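Uncharacterized protein (Bacteroides vulgatus, PDB 4ZGF) is of unknown function but binds calcium and belongs to the DUF4847 family of the calycin clan, probably with a lipocalin-like fold. Local coordinates at residues A[3-8]-A[120-125]; A[14-19]-A[131-136]; A[51-56]-A[99-104]. One frame throughout, in Å; residues are numbered along the deposited sequence.

In the fold
From the N terminus, helix 2-6 and strand 11-21 come first, and each finds its partner near the C terminus. Interaction 1 closes a loop of 111 residues by setting residues 3-8 against strand 121-125; interaction 2 closes one of equal length by pairing residues 14-19 with strand 132-136. The two loops cross, and their partner strands are antiparallel neighbours in one sheet, so the N-terminal helix and first strand are tied to the same C-terminal hairpin. Interaction 3 falls within both loops: it joins the end of helix 40-54 to the start of helix 100-111. It touches interaction 2 through I53 and E104, but lies across the chain's centre from interaction 1.

Interaction 1. Residues A[3-8]-A[120-125]; sequences EEIFAS and NVLLLA
I5 reaches from the N-terminal helix over the side chain of L122, its CD1 lying 3.8 Å from L122 CD1. In this conformer the reach follows from an extended chain: CG1 stands opposite the backbone N (chi1 175°), which carries the end of the side chain on toward the strand, I5 CD1 ending 4.2 Å from V121 O. I5 was modelled in two conformers, so its touch on L122 is less certain than that of F6. F6 makes the more buried half. L122 CD1 sits 4.3 Å above the plane of its ring, displaced toward the rim, and L122 CD2 approaches F6 CE2 obliquely at 4.3 Å. L124 comes in with a second methyl, CD2, 4.2 Å from F6 CE2, again at a slant. L122 thus fits between I5 and F6. No hydrogen bond spans the two segments; the contact is purely apolar, with distances that speak of ordinary rather than tight packing. The helix ends just beyond, where A7 leaves helical angles, and the hydroxyl S8 OG gives a hydrogen bond of 2.7 Å to I5 O from well above the carbonyl plane. The strand alternates: L122 and L124 serve the helix, while V121 is turned to the other face, where it lines the benzoic acid pocket. Round the F6 ring, Y115 and F60 pack edge-to-face and W79 meets it at a shallow angle, while W11 NE1 hydrogen-bonds F6 O. A short N-terminal helix pressing an aromatic side chain into the apolar interior of a curled antiparallel sheet is consistent with the calycin clan, and is perhaps comparable to the short N-terminal helix that closes one end of the barrel in lipocalins.

Interaction 2. Residues A[14-19]-A[131-136]; sequences VDFYGK and TYIQFA. With BEZ (benzoic acid), chain K.
Y17 lies across Y132 with its CB over the middle of the ring, 3.5 Å from the Y132 centroid, a CH-pi contact over the face. The two ring planes are nearly parallel, 9° apart, but slid so far that they barely overlap; the tightest approach is Y17 CG to Y132 CE1, 3.3 Å. Y132 gets there because its CG stands between the backbone N and the carbonyl carbon (chi1 55°), which folds the ring back beneath its partner. Farther along the same face the Y17 ring passes the chain of Q134, Y17 CE1 lying 3.6 Å from Q134 CB. Replacing Y17 by an alanine would remove the ring, which would probably leave the Y132 ring without its slid neighbour and Q134 CB uncovered on that side. The backbones join antiparallel, Y17 and Y132 exchanging two hydrogen bonds. A classic beta bulge follows, where V14 and D15 both face Q134: V14 N donates to Q134 O at 2.8 Å, and Q134 N to D15 O at 3.1 Å. Beyond it V14 CG2 meets A136 CB at 3.8 Å, and benzoic acid C1 rests 3.4 Å from A136 CB. On the opposite face I133 CD1 touches F16 CE2 at 3.8 Å, off-centre on the ring. Packing slackens toward G18 and T131, where T131 is exposed and joined mainly through its CA and CB close to Y17 O. Helix 100-111 covers the face of F16 and I133 through A108 and F105. Strand 121-125 lies along the other edge of 132-136, while P29 of strand 26-29 packs against D15 and Y17.

Interaction 3. Residues A[51-56]-A[99-104]; sequences DIIHGF and TSYNNE. With ACT (acetate ion), chain J.
F56 meets two oxygens in the first turn of helix 100-111: the backbone Y101 O at the ring edge, 3.7 Å from F56 CE2, and N102 OD1 at a slant, 3.5 Å from F56 CZ. The ring is turned unusually, with chi2 at 4°, so that its plane runs along the bond from CA to CB and one face rests over I53 CA. It crosses the N102 amide at 56°; N102 ND2 donates to Q71 O, which helps set the turn of that amide. The apolar side of the contact gathers round Y101. Its CB meets F56 CZ at 3.9 Å, and its ring takes I52 CD1 3.7 Å from Y101 CE2. On the I53 side CG2 is a looser 4.2 Å from Y101 CD1. All three hydrophobic side chains cross Y101 at about a right angle. T99 N-caps the second helix, its OG1 accepting from N102 N at 2.9 Å, which steadies the turn carrying Y101 and N102. Facing away from this contact, H54 ND1 gives a straight hydrogen bond of 2.7 Å to acetate OXT, the ion probably coming from the crystallisation liquor. Beyond the first turn F105 packs edge-to-face on F56. The end of one helix thus abuts the capped start of another just where the chain enters strand 57-60. A helix set beside a curled sheet in this way is consistent with the cracked beta-barrel of MxiM-like lipocalin relatives.

Interaction 1. Residues A[3-8]-A[120-125]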
loop_
_atom_site.group_PDB
_atom_site.type_symbol
_atom_site.label_atom_id
_atom_site.label_comp_id
_atom_site.label_asym_id
_atom_site.label_seq_id
_atom_site.Cartn_x
_atom_site.Cartn_y
_atom_site.Cartn_z
ATOM N N GLU A 3 14.239 5.898 7.891
ATOM C CA GLU A 3 14.133 6.859 6.800
ATOM C C GLU A 3 14.754 6.321 5.506
ATOM O O GLU A 3 14.323 6.681 4.413
ATOM C CB GLU A 3 14.731 8.219 7.163
ATOM C CG GLU A 3 14.051 8.906 8.359
ATOM C CD GLU A 3 14.511 8.431 9.739
ATOM O OE1 GLU A 3 15.435 7.559 9.831
ATOM O OE2 GLU A 3 13.915 8.950 10.710
ATOM N N GLU A 4 15.747 5.443 5.621
ATOM C CA GLU A 4 16.384 4.887 4.469
ATOM C C GLU A 4 15.443 4.040 3.618
ATOM O O GLU A 4 15.645 4.012 2.391
ATOM C CB GLU A 4 17.664 4.169 4.870
ATOM C CG GLU A 4 18.740 5.140 5.370
ATOM C CD GLU A 4 19.949 4.446 5.947
ATOM O OE1 GLU A 4 20.492 3.533 5.288
ATOM O OE2 GLU A 4 20.361 4.829 7.048
ATOM N N ILE A 5 14.384 3.436 4.227
ATOM C CA ILE A 5 13.350 2.739 3.434
ATOM C C ILE A 5 12.118 3.628 3.193
ATOM O O ILE A 5 11.639 3.751 2.061
ATOM C CB ILE A 5 12.960 1.346 3.987
ATOM C CG1 ILE A 5 11.806 0.730 3.202
ATOM C CG2 ILE A 5 12.646 1.344 5.462
ATOM C CD1 ILE A 5 11.721 -0.799 3.215
ATOM N N PHE A 6 11.584 4.245 4.228
ATOM C CA PHE A 6 10.334 5.003 4.031
ATOM C C PHE A 6 10.520 6.240 3.152
ATOM O O PHE A 6 9.693 6.449 2.255
ATOM C CB PHE A 6 9.680 5.370 5.368
ATOM C CG PHE A 6 8.959 4.206 5.981
ATOM C CD1 PHE A 6 9.612 3.269 6.778
ATOM C CD2 PHE A 6 7.633 4.019 5.723
ATOM C CE1 PHE A 6 8.925 2.178 7.297
ATOM C CE2 PHE A 6 6.942 2.935 6.233
ATOM C CZ PHE A 6 7.593 2.007 7.006
ATOM N N ALA A 7 11.561 7.031 3.416
ATOM C CA ALA A 7 11.721 8.337 2.765
ATOM C C ALA A 7 12.678 8.252 1.573
ATOM O O ALA A 7 13.603 9.049 1.415
ATOM C CB ALA A 7 12.179 9.375 3.787
ATOM N N SER A 8 12.461 7.257 0.733
ATOM C CA SER A 8 13.338 6.890 -0.366
ATOM C C SER A 8 12.784 7.202 -1.745
ATOM O O SER A 8 13.243 6.613 -2.751
ATOM C CB SER A 8 13.629 5.414 -0.250
ATOM O OG SER A 8 12.410 4.681 -0.340
ATOM N N ASN A 120 13.576 -1.789 -3.938
ATOM C CA ASN A 120 12.501 -1.866 -4.953
ATOM C C ASN A 120 11.111 -1.839 -4.378
ATOM O O ASN A 120 10.211 -1.374 -5.057
ATOM C CB ASN A 120 12.514 -3.151 -5.835
ATOM C CG ASN A 120 13.742 -3.341 -6.645
ATOM O OD1 ASN A 120 14.136 -2.479 -7.436
ATOM N ND2 ASN A 120 14.343 -4.517 -6.484
ATOM N N VAL A 121 10.909 -2.406 -3.176
ATOM C CA VAL A 121 9.570 -2.650 -2.666
ATOM C C VAL A 121 9.448 -2.276 -1.183
ATOM O O VAL A 121 10.403 -2.325 -0.415
ATOM C CB VAL A 121 9.063 -4.121 -2.889
ATOM C CG1 VAL A 121 8.981 -4.452 -4.387
ATOM C CG2 VAL A 121 9.878 -5.133 -2.105
ATOM N N LEU A 122 8.232 -1.968 -0.829
ATOM C CA LEU A 122 7.799 -1.723 0.564
ATOM C C LEU A 122 6.530 -2.517 0.781
ATOM O O LEU A 122 5.577 -2.386 -0.004
ATOM C CB LEU A 122 7.546 -0.225 0.802
ATOM C CG LEU A 122 7.027 0.135 2.189
ATOM C CD1 LEU A 122 8.010 -0.189 3.293
ATOM C CD2 LEU A 122 6.653 1.614 2.201
ATOM N N LEU A 123 6.515 -3.328 1.837
ATOM C CA LEU A 123 5.335 -4.132 2.218
ATOM C C LEU A 123 4.894 -3.680 3.607
ATOM O O LEU A 123 5.732 -3.588 4.513
ATOM C CB LEU A 123 5.637 -5.638 2.268
ATOM C CG LEU A 123 5.937 -6.373 0.962
ATOM C CD1 LEU A 123 7.238 -5.951 0.333
ATOM C CD2 LEU A 123 5.984 -7.867 1.260
ATOM N N LEU A 124 3.586 -3.431 3.757
ATOM C CA LEU A 124 3.012 -3.034 5.036
ATOM C C LEU A 124 1.920 -4.015 5.432
ATOM O O LEU A 124 0.981 -4.224 4.654
ATOM C CB LEU A 124 2.385 -1.653 4.953
ATOM C CG LEU A 124 3.293 -0.511 4.467
ATOM C CD1 LEU A 124 2.501 0.793 4.428
ATOM C CD2 LEU A 124 4.555 -0.342 5.334
ATOM N N ALA A 125 2.021 -4.598 6.628
ATOM C CA ALA A 125 1.089 -5.636 7.101
ATOM C C ALA A 125 0.438 -5.223 8.407
ATOM O O ALA A 125 1.087 -4.602 9.261
ATOM C CB ALA A 125 1.820 -6.962 7.333
#

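Interaction 2. Residues A[14-19]-A[131-136]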
loop_
_atom_site.group_PDB
_atom_site.type_symbol
_atom_site.label_atom_id
_atom_site.label_comp_id
_atom_site.label_asym_id
_atom_site.label_seq_id
_atom_site.Cartn_x
_atom_site.Cartn_y
_atom_site.Cartn_z
ATOM N N VAL A 14 1.405 -1.425 -5.928
ATOM C CA VAL A 14 1.463 -2.618 -6.786
ATOM C C VAL A 14 0.157 -3.395 -6.657
ATOM O O VAL A 14 -0.569 -3.575 -7.641
ATOM C CB VAL A 14 2.701 -3.473 -6.467
ATOM C CG1 VAL A 14 2.706 -4.750 -7.301
ATOM C CG2 VAL A 14 3.972 -2.680 -6.679
ATOM N N ASP A 15 -0.165 -3.892 -5.455
ATOM C CA ASP A 15 -1.432 -4.621 -5.237
ATOM C C ASP A 15 -1.603 -4.793 -3.732
ATOM O O ASP A 15 -0.713 -4.459 -2.922
ATOM C CB ASP A 15 -1.398 -6.004 -5.955
ATOM C CG ASP A 15 -2.747 -6.534 -6.443
ATOM O OD1 ASP A 15 -3.794 -6.154 -5.877
ATOM O OD2 ASP A 15 -2.706 -7.376 -7.380
ATOM N N PHE A 16 -2.782 -5.308 -3.412
ATOM C CA PHE A 16 -3.121 -5.822 -2.078
ATOM C C PHE A 16 -2.933 -7.317 -2.119
ATOM O O PHE A 16 -3.312 -7.951 -3.096
ATOM C CB PHE A 16 -4.576 -5.473 -1.755
ATOM C CG PHE A 16 -4.861 -3.995 -1.659
ATOM C CD1 PHE A 16 -5.140 -3.253 -2.793
ATOM C CD2 PHE A 16 -4.889 -3.338 -0.430
ATOM C CE1 PHE A 16 -5.415 -1.887 -2.723
ATOM C CE2 PHE A 16 -5.188 -1.983 -0.350
ATOM C CZ PHE A 16 -5.455 -1.270 -1.484
ATOM N N TYR A 17 -2.338 -7.897 -1.079
ATOM C CA TYR A 17 -1.991 -9.305 -1.073
ATOM C C TYR A 17 -2.700 -10.013 0.066
ATOM O O TYR A 17 -2.773 -9.495 1.190
ATOM C CB TYR A 17 -0.469 -9.481 -0.917
ATOM C CG TYR A 17 0.295 -9.055 -2.167
ATOM C CD1 TYR A 17 0.410 -7.725 -2.516
ATOM C CD2 TYR A 17 0.875 -9.993 -3.002
ATOM C CE1 TYR A 17 1.060 -7.329 -3.662
ATOM C CE2 TYR A 17 1.565 -9.616 -4.146
ATOM C CZ TYR A 17 1.643 -8.291 -4.483
ATOM O OH TYR A 17 2.275 -7.844 -5.623
ATOM N N GLY A 18 -3.222 -11.190 -0.219
ATOM C CA GLY A 18 -3.867 -12.031 0.775
ATOM C C GLY A 18 -3.177 -13.361 0.907
ATOM O O GLY A 18 -2.213 -13.682 0.220
ATOM N N LYS A 19 -3.663 -14.178 1.841
ATOM C CA LYS A 19 -3.067 -15.502 2.089
ATOM C C LYS A 19 -1.569 -15.342 2.290
ATOM O O LYS A 19 -0.770 -16.138 1.766
ATOM C CB LYS A 19 -3.329 -16.505 0.936
ATOM C CG LYS A 19 -4.795 -16.755 0.632
ATOM C CD LYS A 19 -4.996 -17.761 -0.511
ATOM C CE LYS A 19 -6.433 -17.772 -1.040
ATOM N NZ LYS A 19 -6.626 -18.692 -2.206
ATOM N N THR A 131 -2.313 -10.359 5.464
ATOM C CA THR A 131 -2.410 -9.547 4.254
ATOM C C THR A 131 -1.280 -8.553 4.296
ATOM O O THR A 131 -0.686 -8.291 5.331
ATOM C CB THR A 131 -3.772 -8.833 4.163
ATOM O OG1 THR A 131 -3.910 -7.967 5.297
ATOM C CG2 THR A 131 -4.952 -9.795 4.102
ATOM N N TYR A 132 -1.040 -7.919 3.142
ATOM C CA TYR A 132 -0.180 -6.731 3.108
ATOM C C TYR A 132 -0.508 -5.937 1.866
ATOM O O TYR A 132 -1.090 -6.445 0.915
ATOM C CB TYR A 132 1.313 -7.077 3.170
ATOM C CG TYR A 132 1.840 -8.033 2.129
ATOM C CD1 TYR A 132 2.306 -7.596 0.893
ATOM C CD2 TYR A 132 1.898 -9.392 2.387
ATOM C CE1 TYR A 132 2.813 -8.475 -0.048
ATOM C CE2 TYR A 132 2.364 -10.290 1.442
ATOM C CZ TYR A 132 2.838 -9.839 0.224
ATOM O OH TYR A 132 3.313 -10.766 -0.668
ATOM N N ILE A 133 -0.088 -4.670 1.876
ATOM C CA ILE A 133 -0.076 -3.848 0.655
ATOM C C ILE A 133 1.389 -3.724 0.260
ATOM O O ILE A 133 2.278 -3.546 1.105
ATOM C CB ILE A 133 -0.793 -2.512 0.860
ATOM C CG1 ILE A 133 -0.815 -1.711 -0.439
ATOM C CG2 ILE A 133 -0.255 -1.726 2.046
ATOM C CD1 ILE A 133 -1.730 -0.492 -0.380
ATOM N N GLN A 134 1.639 -3.791 -1.055
ATOM C CA GLN A 134 2.987 -3.664 -1.600
ATOM C C GLN A 134 3.071 -2.446 -2.503
ATOM O O GLN A 134 2.174 -2.214 -3.338
ATOM C CB GLN A 134 3.404 -4.929 -2.358
ATOM C CG GLN A 134 4.865 -4.910 -2.820
ATOM C CD GLN A 134 5.381 -6.206 -3.426
ATOM O OE1 GLN A 134 4.765 -6.802 -4.313
ATOM N NE2 GLN A 134 6.548 -6.623 -2.976
ATOM N N PHE A 135 4.174 -1.723 -2.356
ATOM C CA PHE A 135 4.494 -0.561 -3.190
ATOM C C PHE A 135 5.836 -0.770 -3.901
ATOM O O PHE A 135 6.684 -1.539 -3.452
ATOM C CB PHE A 135 4.684 0.688 -2.314
ATOM C CG PHE A 135 3.498 1.082 -1.476
ATOM C CD1 PHE A 135 3.295 0.538 -0.227
ATOM C CD2 PHE A 135 2.604 2.062 -1.909
ATOM C CE1 PHE A 135 2.214 0.966 0.552
ATOM C CE2 PHE A 135 1.550 2.471 -1.126
ATOM C CZ PHE A 135 1.377 1.938 0.097
ATOM N N ALA A 136 6.005 -0.014 -4.983
ATOM C CA ALA A 136 7.263 0.081 -5.724
ATOM C C ALA A 136 7.602 1.553 -5.972
ATOM O O ALA A 136 6.754 2.438 -5.770
ATOM C CB ALA A 136 7.143 -0.651 -7.072
HETATM C C BEZ K . 8.713 -1.441 -10.146
HETATM O O1 BEZ K . 7.796 -1.067 -10.961
HETATM O O2 BEZ K . 9.796 -0.775 -9.927
HETATM C C1 BEZ K . 8.521 -2.737 -9.405
HETATM C C2 BEZ K . 9.590 -3.316 -8.671
HETATM C C3 BEZ K . 9.348 -4.489 -7.946
HETATM C C4 BEZ K . 8.083 -5.097 -7.907
HETATM C C5 BEZ K . 6.977 -4.511 -8.644
HETATM C C6 BEZ K . 7.250 -3.354 -9.374
#

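Interaction 3. Residues A[51-56]-A[99-104]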
loop_
_atom_site.group_PDB
_atom_site.type_symbol
_atom_site.label_atom_id
_atom_site.label_comp_id
_atom_site.label_asym_id
_atom_site.label_seq_id
_atom_site.Cartn_x
_atom_site.Cartn_y
_atom_site.Cartn_z
ATOM N N ASP A 51 -6.179 -0.329 -12.905
ATOM C CA ASP A 51 -5.898 1.010 -13.402
ATOM C C ASP A 51 -6.145 2.056 -12.325
ATOM O O ASP A 51 -5.388 3.031 -12.180
ATOM C CB ASP A 51 -6.667 1.258 -14.677
ATOM C CG ASP A 51 -6.278 2.547 -15.345
ATOM O OD1 ASP A 51 -5.082 2.792 -15.542
ATOM O OD2 ASP A 51 -7.179 3.359 -15.591
ATOM N N ILE A 52 -7.183 1.855 -11.512
ATOM C CA ILE A 52 -7.461 2.785 -10.406
ATOM C C ILE A 52 -6.339 2.756 -9.349
ATOM O O ILE A 52 -5.750 3.784 -9.001
ATOM C CB ILE A 52 -8.832 2.510 -9.773
ATOM C CG1 ILE A 52 -9.943 2.892 -10.761
ATOM C CG2 ILE A 52 -8.977 3.249 -8.450
ATOM C CD1 ILE A 52 -11.314 2.370 -10.419
ATOM N N ILE A 53 -6.033 1.560 -8.830
ATOM C CA ILE A 53 -5.111 1.513 -7.685
ATOM C C ILE A 53 -3.680 1.826 -8.103
ATOM O O ILE A 53 -2.878 2.281 -7.289
ATOM C CB ILE A 53 -5.184 0.188 -6.896
ATOM C CG1 ILE A 53 -4.571 -0.982 -7.660
ATOM C CG2 ILE A 53 -6.607 -0.033 -6.411
ATOM C CD1 ILE A 53 -4.518 -2.289 -6.885
ATOM N N HIS A 54 -3.346 1.618 -9.392
ATOM C CA HIS A 54 -2.028 2.009 -9.844
ATOM C C HIS A 54 -1.794 3.519 -9.765
ATOM O O HIS A 54 -0.640 3.957 -9.715
ATOM C CB HIS A 54 -1.759 1.521 -11.260
ATOM C CG HIS A 54 -1.600 0.049 -11.357
ATOM N ND1 HIS A 54 -1.728 -0.593 -12.566
ATOM C CD2 HIS A 54 -1.271 -0.900 -10.455
ATOM C CE1 HIS A 54 -1.492 -1.878 -12.415
ATOM N NE2 HIS A 54 -1.217 -2.104 -11.152
ATOM N N GLY A 55 -2.878 4.299 -9.750
ATOM C CA GLY A 55 -2.773 5.730 -9.525
ATOM C C GLY A 55 -2.529 6.132 -8.083
ATOM O O GLY A 55 -2.355 7.327 -7.809
ATOM N N PHE A 56 -2.528 5.185 -7.154
ATOM C CA PHE A 56 -2.371 5.500 -5.732
ATOM C C PHE A 56 -0.891 5.547 -5.375
ATOM O O PHE A 56 -0.130 4.623 -5.670
ATOM C CB PHE A 56 -3.060 4.449 -4.854
ATOM C CG PHE A 56 -4.561 4.381 -4.943
ATOM C CD1 PHE A 56 -5.313 5.146 -5.806
ATOM C CD2 PHE A 56 -5.243 3.516 -4.094
ATOM C CE1 PHE A 56 -6.691 5.036 -5.838
ATOM C CE2 PHE A 56 -6.616 3.440 -4.113
ATOM C CZ PHE A 56 -7.356 4.212 -4.975
ATOM N N THR A 99 -14.241 6.547 -1.677
ATOM C CA THR A 99 -14.621 5.593 -2.745
ATOM C C THR A 99 -14.304 4.208 -2.166
ATOM O O THR A 99 -13.602 4.089 -1.182
ATOM C CB THR A 99 -13.807 5.773 -4.015
ATOM O OG1 THR A 99 -12.467 5.367 -3.736
ATOM C CG2 THR A 99 -13.836 7.178 -4.538
ATOM N N SER A 100 -14.778 3.171 -2.828
ATOM C CA SER A 100 -14.525 1.820 -2.333
ATOM C C SER A 100 -13.010 1.523 -2.272
ATOM O O SER A 100 -12.483 1.016 -1.278
ATOM C CB SER A 100 -15.252 0.789 -3.200
ATOM O OG SER A 100 -14.776 0.842 -4.528
ATOM N N TYR A 101 -12.297 1.843 -3.353
ATOM C CA TYR A 101 -10.870 1.583 -3.404
ATOM C C TYR A 101 -10.102 2.471 -2.434
ATOM O O TYR A 101 -9.125 2.040 -1.825
ATOM C CB TYR A 101 -10.311 1.711 -4.819
ATOM C CG TYR A 101 -10.980 0.789 -5.793
ATOM C CD1 TYR A 101 -10.692 -0.571 -5.774
ATOM C CD2 TYR A 101 -11.952 1.254 -6.688
ATOM C CE1 TYR A 101 -11.312 -1.450 -6.657
ATOM C CE2 TYR A 101 -12.581 0.379 -7.564
ATOM C CZ TYR A 101 -12.237 -0.968 -7.537
ATOM O OH TYR A 101 -12.857 -1.912 -8.370
ATOM N N ASN A 102 -10.529 3.732 -2.290
ATOM C CA ASN A 102 -9.887 4.588 -1.296
ATOM C C ASN A 102 -10.017 3.985 0.092
ATOM O O ASN A 102 -9.077 4.013 0.882
ATOM C CB ASN A 102 -10.520 5.983 -1.263
ATOM C CG ASN A 102 -10.100 6.893 -2.388
ATOM O OD1 ASN A 102 -9.305 6.519 -3.266
ATOM N ND2 ASN A 102 -10.606 8.121 -2.362
ATOM N N ASN A 103 -11.213 3.517 0.414
ATOM C CA ASN A 103 -11.472 2.991 1.749
ATOM C C ASN A 103 -10.569 1.770 2.012
ATOM O O ASN A 103 -10.026 1.617 3.103
ATOM C CB ASN A 103 -12.951 2.605 1.889
ATOM C CG ASN A 103 -13.916 3.780 1.704
ATOM O OD1 ASN A 103 -13.527 4.938 1.680
ATOM N ND2 ASN A 103 -15.189 3.457 1.508
ATOM N N GLU A 104 -10.397 0.922 1.000
ATOM C CA GLU A 104 -9.542 -0.240 1.122
ATOM C C GLU A 104 -8.075 0.180 1.393
ATOM O O GLU A 104 -7.382 -0.407 2.236
ATOM C CB GLU A 104 -9.678 -1.091 -0.134
ATOM C CG GLU A 104 -8.923 -2.387 -0.084
ATOM C CD GLU A 104 -9.165 -3.250 -1.300
ATOM O OE1 GLU A 104 -9.612 -2.752 -2.345
ATOM O OE2 GLU A 104 -8.888 -4.445 -1.219
HETATM C C ACT J . -2.560 0.236 -15.761
HETATM O O ACT J . -2.731 0.972 -16.781
HETATM O OXT ACT J . -2.483 0.762 -14.742
HETATM C CH3 ACT J . -2.457 -1.267 -15.882
#